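MATE family efflux transporter (Vibrio cholerae, PDB 6IDP) probably exports drugs and other organic compounds across the bacterial inner membrane, as a MATE-family multidrug transporter whose conformational change depends on protons. Local coordinates at residues T7-L10 / A11-F15; A282-A285 / M286-S289; C314-V317 / L318-L322. One frame throughout, in Å; residues are numbered along the deposited sequence.

How the contacts relate
From the N terminus the chain enters contact 1 within the first turns of helix 5-39, reaches contact 2 on helix 281-299 and then contact 3 on the next helix, 303-330. Each contact is local, one turn of helix set against the next, so none closes a long loop; they follow in series and neither nest nor cross. In space they cluster, their centres 13 to 15 Å apart. Contact 2 touches both others: L14 of contact 1 reaches M286, while V283 and M286 pack on V317 and F316 of contact 3. Contacts 1 and 3 do not touch, but both meet the lipid OLC of chain P.

Contact 1: residues T7-L10 / A11-F15; sequences TSSL and AKQLF. With OLC ((2R)-2,3-dihydroxypropyl (9Z)-octadec-9-enoate), chain P; OLC ((2R)-2,3-dihydroxypropyl (9Z)-octadec-9-enoate), chain Q.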
# COMPACT_ATOMS: atom_id res chain seq x y z
N THR A 7 -1.03 9.56 -27.45
CA THR A 7 -1.36 8.34 -26.74
C THR A 7 -0.10 7.50 -26.54
O THR A 7 0.13 6.94 -25.46
CB THR A 7 -2.42 7.51 -27.49
OG1 THR A 7 -3.65 8.24 -27.54
CG2 THR A 7 -2.66 6.17 -26.81
N SER A 8 0.71 7.42 -27.58
CA SER A 8 1.98 6.70 -27.52
C SER A 8 2.93 7.36 -26.52
O SER A 8 3.67 6.69 -25.81
CB SER A 8 2.63 6.64 -28.90
OG SER A 8 3.94 6.11 -28.83
N SER A 9 2.89 8.69 -26.47
CA SER A 9 3.75 9.44 -25.56
C SER A 9 3.30 9.29 -24.11
O SER A 9 4.12 9.17 -23.21
CB SER A 9 3.77 10.93 -25.95
OG SER A 9 4.50 11.68 -25.00
N LEU A 10 1.98 9.30 -23.90
CA LEU A 10 1.42 9.13 -22.56
C LEU A 10 1.71 7.73 -22.02
O LEU A 10 2.01 7.56 -20.84
CB LEU A 10 -0.08 9.40 -22.57
CG LEU A 10 -0.49 10.87 -22.69
CD1 LEU A 10 -1.99 11.01 -22.87
CD2 LEU A 10 -0.02 11.64 -21.47
N ALA A 11 1.63 6.74 -22.90
CA ALA A 11 1.89 5.35 -22.53
C ALA A 11 3.35 5.17 -22.12
O ALA A 11 3.64 4.48 -21.13
CB ALA A 11 1.54 4.41 -23.67
N LYS A 12 4.26 5.77 -22.87
CA LYS A 12 5.68 5.70 -22.56
C LYS A 12 6.03 6.44 -21.27
O LYS A 12 6.90 6.02 -20.52
CB LYS A 12 6.52 6.24 -23.72
CG LYS A 12 6.61 5.31 -24.91
CD LYS A 12 7.51 5.88 -25.99
CE LYS A 12 7.74 4.87 -27.10
NZ LYS A 12 6.47 4.45 -27.75
N GLN A 13 5.34 7.55 -21.02
CA GLN A 13 5.56 8.32 -19.80
C GLN A 13 5.12 7.51 -18.59
O GLN A 13 5.82 7.46 -17.57
CB GLN A 13 4.83 9.66 -19.85
CG GLN A 13 5.41 10.67 -20.83
CD GLN A 13 4.55 11.92 -20.98
OE1 GLN A 13 3.75 12.24 -20.10
NE2 GLN A 13 4.71 12.61 -22.10
N LEU A 14 3.97 6.86 -18.70
CA LEU A 14 3.46 6.03 -17.61
C LEU A 14 4.39 4.86 -17.33
O LEU A 14 4.64 4.52 -16.18
CB LEU A 14 2.05 5.53 -17.92
CG LEU A 14 1.41 4.58 -16.89
CD1 LEU A 14 1.23 5.27 -15.55
CD2 LEU A 14 0.09 4.03 -17.40
N PHE A 15 4.92 4.25 -18.39
CA PHE A 15 5.85 3.14 -18.24
C PHE A 15 7.12 3.56 -17.50
O PHE A 15 7.56 2.88 -16.57
CB PHE A 15 6.22 2.54 -19.60
CG PHE A 15 7.31 1.51 -19.52
CD1 PHE A 15 7.05 0.24 -19.03
CD2 PHE A 15 8.60 1.80 -19.93
CE1 PHE A 15 8.05 -0.72 -18.95
CE2 PHE A 15 9.61 0.85 -19.85
CZ PHE A 15 9.33 -0.41 -19.37
C18 OLC P . 5.90 -1.78 -15.41
C10 OLC P . 2.28 0.17 -21.56
C9 OLC P . 2.82 0.14 -22.80
C17 OLC P . 4.70 -2.33 -16.16
C11 OLC P . 2.50 1.37 -20.66
C8 OLC P . 3.64 1.29 -23.32
C16 OLC P . 4.23 -1.32 -17.19
C12 OLC P . 1.56 1.31 -19.47
C7 OLC P . 4.52 0.82 -24.47
C15 OLC P . 3.41 -0.24 -16.52
C13 OLC P . 2.01 0.24 -18.49
C6 OLC P . 3.94 1.29 -25.79
C14 OLC P . 3.04 0.81 -17.54
C5 OLC P . 4.20 2.77 -25.97
C18 OLC Q . 4.63 -5.91 -19.49
C10 OLC Q . 8.54 0.86 -23.92
C9 OLC Q . 9.00 1.83 -24.73
C17 OLC Q . 5.61 -4.77 -19.67
C11 OLC Q . 8.18 -0.49 -24.50
C16 OLC Q . 5.14 -3.84 -20.76
C12 OLC Q . 7.87 -1.48 -23.39
C15 OLC Q . 6.28 -2.93 -21.17
C13 OLC Q . 6.90 -0.87 -22.41
C14 OLC Q . 5.78 -1.85 -22.10
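S8 and K12 meet along the helix, and S9 and Q13 do so next to them, each pair one turn apart. The K12 ammonium group gives a weak hydrogen bond to the S8 hydroxyl, NZ to OG 3.2 Å. K12 runs extended past the S8 carbonyl and bends only at its last torsion (chi4 59°), which turns NZ back toward S8. In the second pair the S9 hydroxyl and the Q13 amide lie close, OG to NE2 3.1 Å, while Q13 CG rests on the S9 carbonyl oxygen at 3.1 Å. The Q13 amide also brings OE1 to 4.1 Å from L10 CD2.

Backbone bonds carry the rest. A11 N, K12 N, Q13 N and L14 N bind the carbonyls of T7, S8, S9 and L10 in the regular helical pattern; L14 N lies 3.0 Å from L10 O.

With CG anti to the backbone N (chi1 173°), the F15 ring swings away from the preceding turn toward two monoolein chains, one over a face and one at the edge. C13 of OLC chain Q sits over the centre of the face, and C16 of OLC chain P lies at the ring edge, in plane. L14 CD2 meets C12 of OLC chain P at 3.7 Å.

L10 and L14 face helix 303-330, and L14 also packs on helix 281-299. A polar arc of S8, S9, K12 and Q13 and an apolar arc of L10, A11, L14 and F15 are consistent with an amphipathic start to a transmembrane helix.

Contact 2: residues A282-A285 / M286-S289; sequences AVLA and MTMS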
# COMPACT_ATOMS: atom_id res chain seq x y z
N ALA A 282 2.14 -5.00 -10.31
CA ALA A 282 2.27 -3.96 -11.33
C ALA A 282 1.17 -2.92 -11.15
O ALA A 282 1.40 -1.72 -11.37
CB ALA A 282 2.21 -4.55 -12.72
N VAL A 283 -0.02 -3.37 -10.76
CA VAL A 283 -1.12 -2.45 -10.50
C VAL A 283 -0.78 -1.62 -9.27
O VAL A 283 -1.02 -0.40 -9.24
CB VAL A 283 -2.45 -3.20 -10.30
CG1 VAL A 283 -3.57 -2.22 -10.02
CG2 VAL A 283 -2.77 -4.05 -11.52
N LEU A 284 -0.22 -2.27 -8.26
CA LEU A 284 0.21 -1.61 -7.04
C LEU A 284 1.22 -0.49 -7.34
O LEU A 284 1.11 0.62 -6.82
CB LEU A 284 0.81 -2.62 -6.07
CG LEU A 284 0.84 -2.28 -4.57
CD1 LEU A 284 2.09 -1.50 -4.18
CD2 LEU A 284 -0.43 -1.52 -4.17
N ALA A 285 2.20 -0.80 -8.19
CA ALA A 285 3.19 0.19 -8.60
C ALA A 285 2.52 1.38 -9.29
O ALA A 285 2.94 2.53 -9.11
CB ALA A 285 4.22 -0.45 -9.53
N MET A 286 1.48 1.10 -10.07
CA MET A 286 0.79 2.13 -10.84
C MET A 286 0.01 3.09 -9.93
O MET A 286 -0.18 4.25 -10.27
CB MET A 286 -0.16 1.49 -11.86
CG MET A 286 -0.33 2.28 -13.14
SD MET A 286 -1.08 1.32 -14.48
CE MET A 286 -0.43 -0.31 -14.09
N THR A 287 -0.44 2.60 -8.78
CA THR A 287 -1.18 3.44 -7.84
C THR A 287 -0.26 4.42 -7.12
O THR A 287 -0.72 5.27 -6.35
CB THR A 287 -1.93 2.60 -6.78
OG1 THR A 287 -1.00 1.82 -6.03
CG2 THR A 287 -2.94 1.68 -7.45
N MET A 288 1.04 4.31 -7.37
CA MET A 288 2.00 5.25 -6.83
C MET A 288 2.59 6.15 -7.91
O MET A 288 3.09 7.23 -7.62
CB MET A 288 3.12 4.50 -6.09
CG MET A 288 2.67 3.86 -4.80
SD MET A 288 3.97 2.90 -4.00
CE MET A 288 4.18 1.58 -5.19
N SER A 289 2.53 5.70 -9.16
CA SER A 289 3.11 6.46 -10.27
C SER A 289 2.07 7.31 -10.99
O SER A 289 2.36 8.42 -11.43
CB SER A 289 3.80 5.52 -11.26
OG SER A 289 2.89 4.55 -11.75
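T287 holds OG1 between its own backbone N and carbonyl carbon (chi1 60°), which turns the hydroxyl back onto the L284 carbonyl one turn earlier. M288 instead sets CG anti to its carbonyl carbon (chi1 -70°) and bends at its last torsion, folding CE back over the same turn. The L284 side chain meets both residues, one branch each: CD1 packs on M288 CE at 3.9 Å, and CD2 lies 3.9 Å from T287 OG1.

The T287 hydroxyl donates to L284 O with OG1 only 2.6 Å away, at a C=O...O angle of 129° and tilted out of the carbonyl plane. The oxygen also receives a weak bond from T287 N. The other branch of the threonine, CG2, lies 3.3 Å from V283 O, whose bond from T287 N is the regular helical one. M288 CE comes to 3.6 Å from L284 O, so the methyl also rests near that carbonyl.

Beyond T287 the bonding changes step. M288 N donates to A285 O at 3.1 Å, three residues back instead of four, from well above the carbonyl plane. S289 N reaches A285 O too, but weakly, at 3.2 Å. Two polar ties lead to other helices: the S289 hydroxyl is hydrogen-bonded to T18 OG1 of helix 5-39, and M288 O takes a bond from R155 NE.

A285 and M288 also press on helix 5-39, while V283 and T287 face helix 360-375. With M288 N bound to A285 O and not to L284 O, the T287 hydroxyl supplies the strong bond to L284 O, which implies a locally tightened helix.

Contact 3: residues C314-V317 / L318-L322; sequences CQFV and LGFQL. With OLC ((2R)-2,3-dihydroxypropyl (9Z)-octadec-9-enoate), chain P; OLC ((2R)-2,3-dihydroxypropyl (9Z)-octadec-9-enoate), chain F.
An i, i+4 pair of phenylalanines on helix 303-330 brings F316 and F320 together, their rings near parallel but displaced. Both rings leave the helix with CG anti to the backbone N (chi1 170° and -174°), so the side chains lie side by side and point the same way. Their planes are 15° apart and slid until the rings barely overlap, with centroids 4.9 Å apart. F316 CZ sits over the rim of one F320 face, 3.7 Å from F320 CG. In return F320 CB makes a CH-pi contact over the F316 face, 4.0 Å from its centroid. The opposite F316 face carries the acyl chain of OLC chain P, with its C13 at 3.6 Å from F316 CD1; this lipid chain lies between helices 5-39 and 303-330.

The backbone beneath is regular: F320 N binds F316 O at 2.7 Å, nearly straight on to the carbonyl. Away from the rings, L318 O meets C18 of a second lipid, OLC chain F, at 3.2 Å.

Among its neighbours, the segment packs F316, V317 and F320 on M286, V283 and A282 of helix 281-299, while C314, V317 and L318 lean on helix 360-375.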
# COMPACT_ATOMS: atom_id res chain seq x y z
N CYS A 314 -6.03 1.62 -17.66
CA CYS A 314 -7.05 0.59 -17.52
C CYS A 314 -6.85 -0.52 -18.55
O CYS A 314 -7.05 -1.70 -18.24
CB CYS A 314 -8.45 1.18 -17.66
SG CYS A 314 -9.00 2.14 -16.23
N GLN A 315 -6.46 -0.15 -19.76
CA GLN A 315 -6.19 -1.13 -20.81
C GLN A 315 -5.06 -2.07 -20.41
O GLN A 315 -5.16 -3.28 -20.58
CB GLN A 315 -5.85 -0.44 -22.13
CG GLN A 315 -7.04 0.22 -22.80
CD GLN A 315 -6.62 1.06 -23.99
OE1 GLN A 315 -5.63 0.77 -24.66
NE2 GLN A 315 -7.38 2.12 -24.25
N PHE A 316 -3.98 -1.50 -19.88
CA PHE A 316 -2.85 -2.31 -19.45
C PHE A 316 -3.27 -3.29 -18.35
O PHE A 316 -3.00 -4.48 -18.44
CB PHE A 316 -1.69 -1.44 -18.95
CG PHE A 316 -0.60 -2.22 -18.28
CD1 PHE A 316 0.36 -2.89 -19.02
CD2 PHE A 316 -0.54 -2.31 -16.90
CE1 PHE A 316 1.36 -3.62 -18.40
CE2 PHE A 316 0.46 -3.04 -16.27
CZ PHE A 316 1.41 -3.69 -17.02
N VAL A 317 -3.94 -2.77 -17.32
CA VAL A 317 -4.35 -3.58 -16.18
C VAL A 317 -5.22 -4.77 -16.60
O VAL A 317 -4.96 -5.90 -16.20
CB VAL A 317 -5.12 -2.73 -15.15
CG1 VAL A 317 -5.79 -3.63 -14.12
CG2 VAL A 317 -4.18 -1.75 -14.47
N LEU A 318 -6.23 -4.51 -17.42
CA LEU A 318 -7.11 -5.57 -17.91
C LEU A 318 -6.34 -6.60 -18.73
O LEU A 318 -6.50 -7.81 -18.53
CB LEU A 318 -8.24 -4.97 -18.75
CG LEU A 318 -9.25 -4.17 -17.94
CD1 LEU A 318 -10.34 -3.61 -18.83
CD2 LEU A 318 -9.83 -5.04 -16.84
N GLY A 319 -5.50 -6.13 -19.65
CA GLY A 319 -4.72 -7.02 -20.49
C GLY A 319 -3.68 -7.82 -19.72
O GLY A 319 -3.56 -9.03 -19.89
N PHE A 320 -2.94 -7.13 -18.87
CA PHE A 320 -1.84 -7.73 -18.12
C PHE A 320 -2.34 -8.79 -17.12
O PHE A 320 -1.76 -9.88 -17.03
CB PHE A 320 -1.06 -6.64 -17.39
CG PHE A 320 0.17 -7.12 -16.69
CD1 PHE A 320 1.28 -7.56 -17.40
CD2 PHE A 320 0.25 -7.08 -15.30
CE1 PHE A 320 2.42 -7.99 -16.75
CE2 PHE A 320 1.39 -7.51 -14.64
CZ PHE A 320 2.48 -7.96 -15.37
N GLN A 321 -3.41 -8.49 -16.40
CA GLN A 321 -3.96 -9.44 -15.45
C GLN A 321 -4.67 -10.61 -16.14
O GLN A 321 -4.82 -11.68 -15.56
CB GLN A 321 -4.92 -8.75 -14.47
CG GLN A 321 -4.31 -7.60 -13.67
CD GLN A 321 -3.09 -8.02 -12.87
OE1 GLN A 321 -3.04 -9.12 -12.31
NE2 GLN A 321 -2.10 -7.13 -12.80
N LEU A 322 -5.12 -10.40 -17.38
CA LEU A 322 -5.71 -11.50 -18.15
C LEU A 322 -4.65 -12.53 -18.50
O LEU A 322 -4.87 -13.74 -18.36
CB LEU A 322 -6.38 -10.98 -19.43
CG LEU A 322 -6.88 -12.04 -20.42
CD1 LEU A 322 -7.85 -13.01 -19.76
CD2 LEU A 322 -7.53 -11.38 -21.63
C18 OLC P . 5.90 -1.78 -15.41
C10 OLC P . 2.28 0.17 -21.56
C9 OLC P . 2.82 0.14 -22.80
C17 OLC P . 4.70 -2.33 -16.16
C11 OLC P . 2.50 1.37 -20.66
C8 OLC P . 3.64 1.29 -23.32
C16 OLC P . 4.23 -1.32 -17.19
C12 OLC P . 1.56 1.31 -19.47
C7 OLC P . 4.52 0.82 -24.47
C15 OLC P . 3.41 -0.24 -16.52
C13 OLC P . 2.01 0.24 -18.49
C6 OLC P . 3.94 1.29 -25.79
C14 OLC P . 3.04 0.81 -17.54
C5 OLC P . 4.20 2.77 -25.97
C18 OLC F . -8.44 -9.37 -16.57
C10 OLC F . -8.75 -7.54 -22.17
C9 OLC F . -8.25 -6.38 -22.65
C17 OLC F . -9.51 -10.27 -17.15
C11 OLC F . -10.16 -7.62 -21.62
C8 OLC F . -9.07 -5.12 -22.66
C16 OLC F . -10.79 -9.50 -17.31
C12 OLC F . -10.50 -9.07 -21.30
C15 OLC F . -11.81 -10.36 -18.02
C13 OLC F . -11.47 -9.12 -20.14
C14 OLC F . -11.42 -10.48 -19.48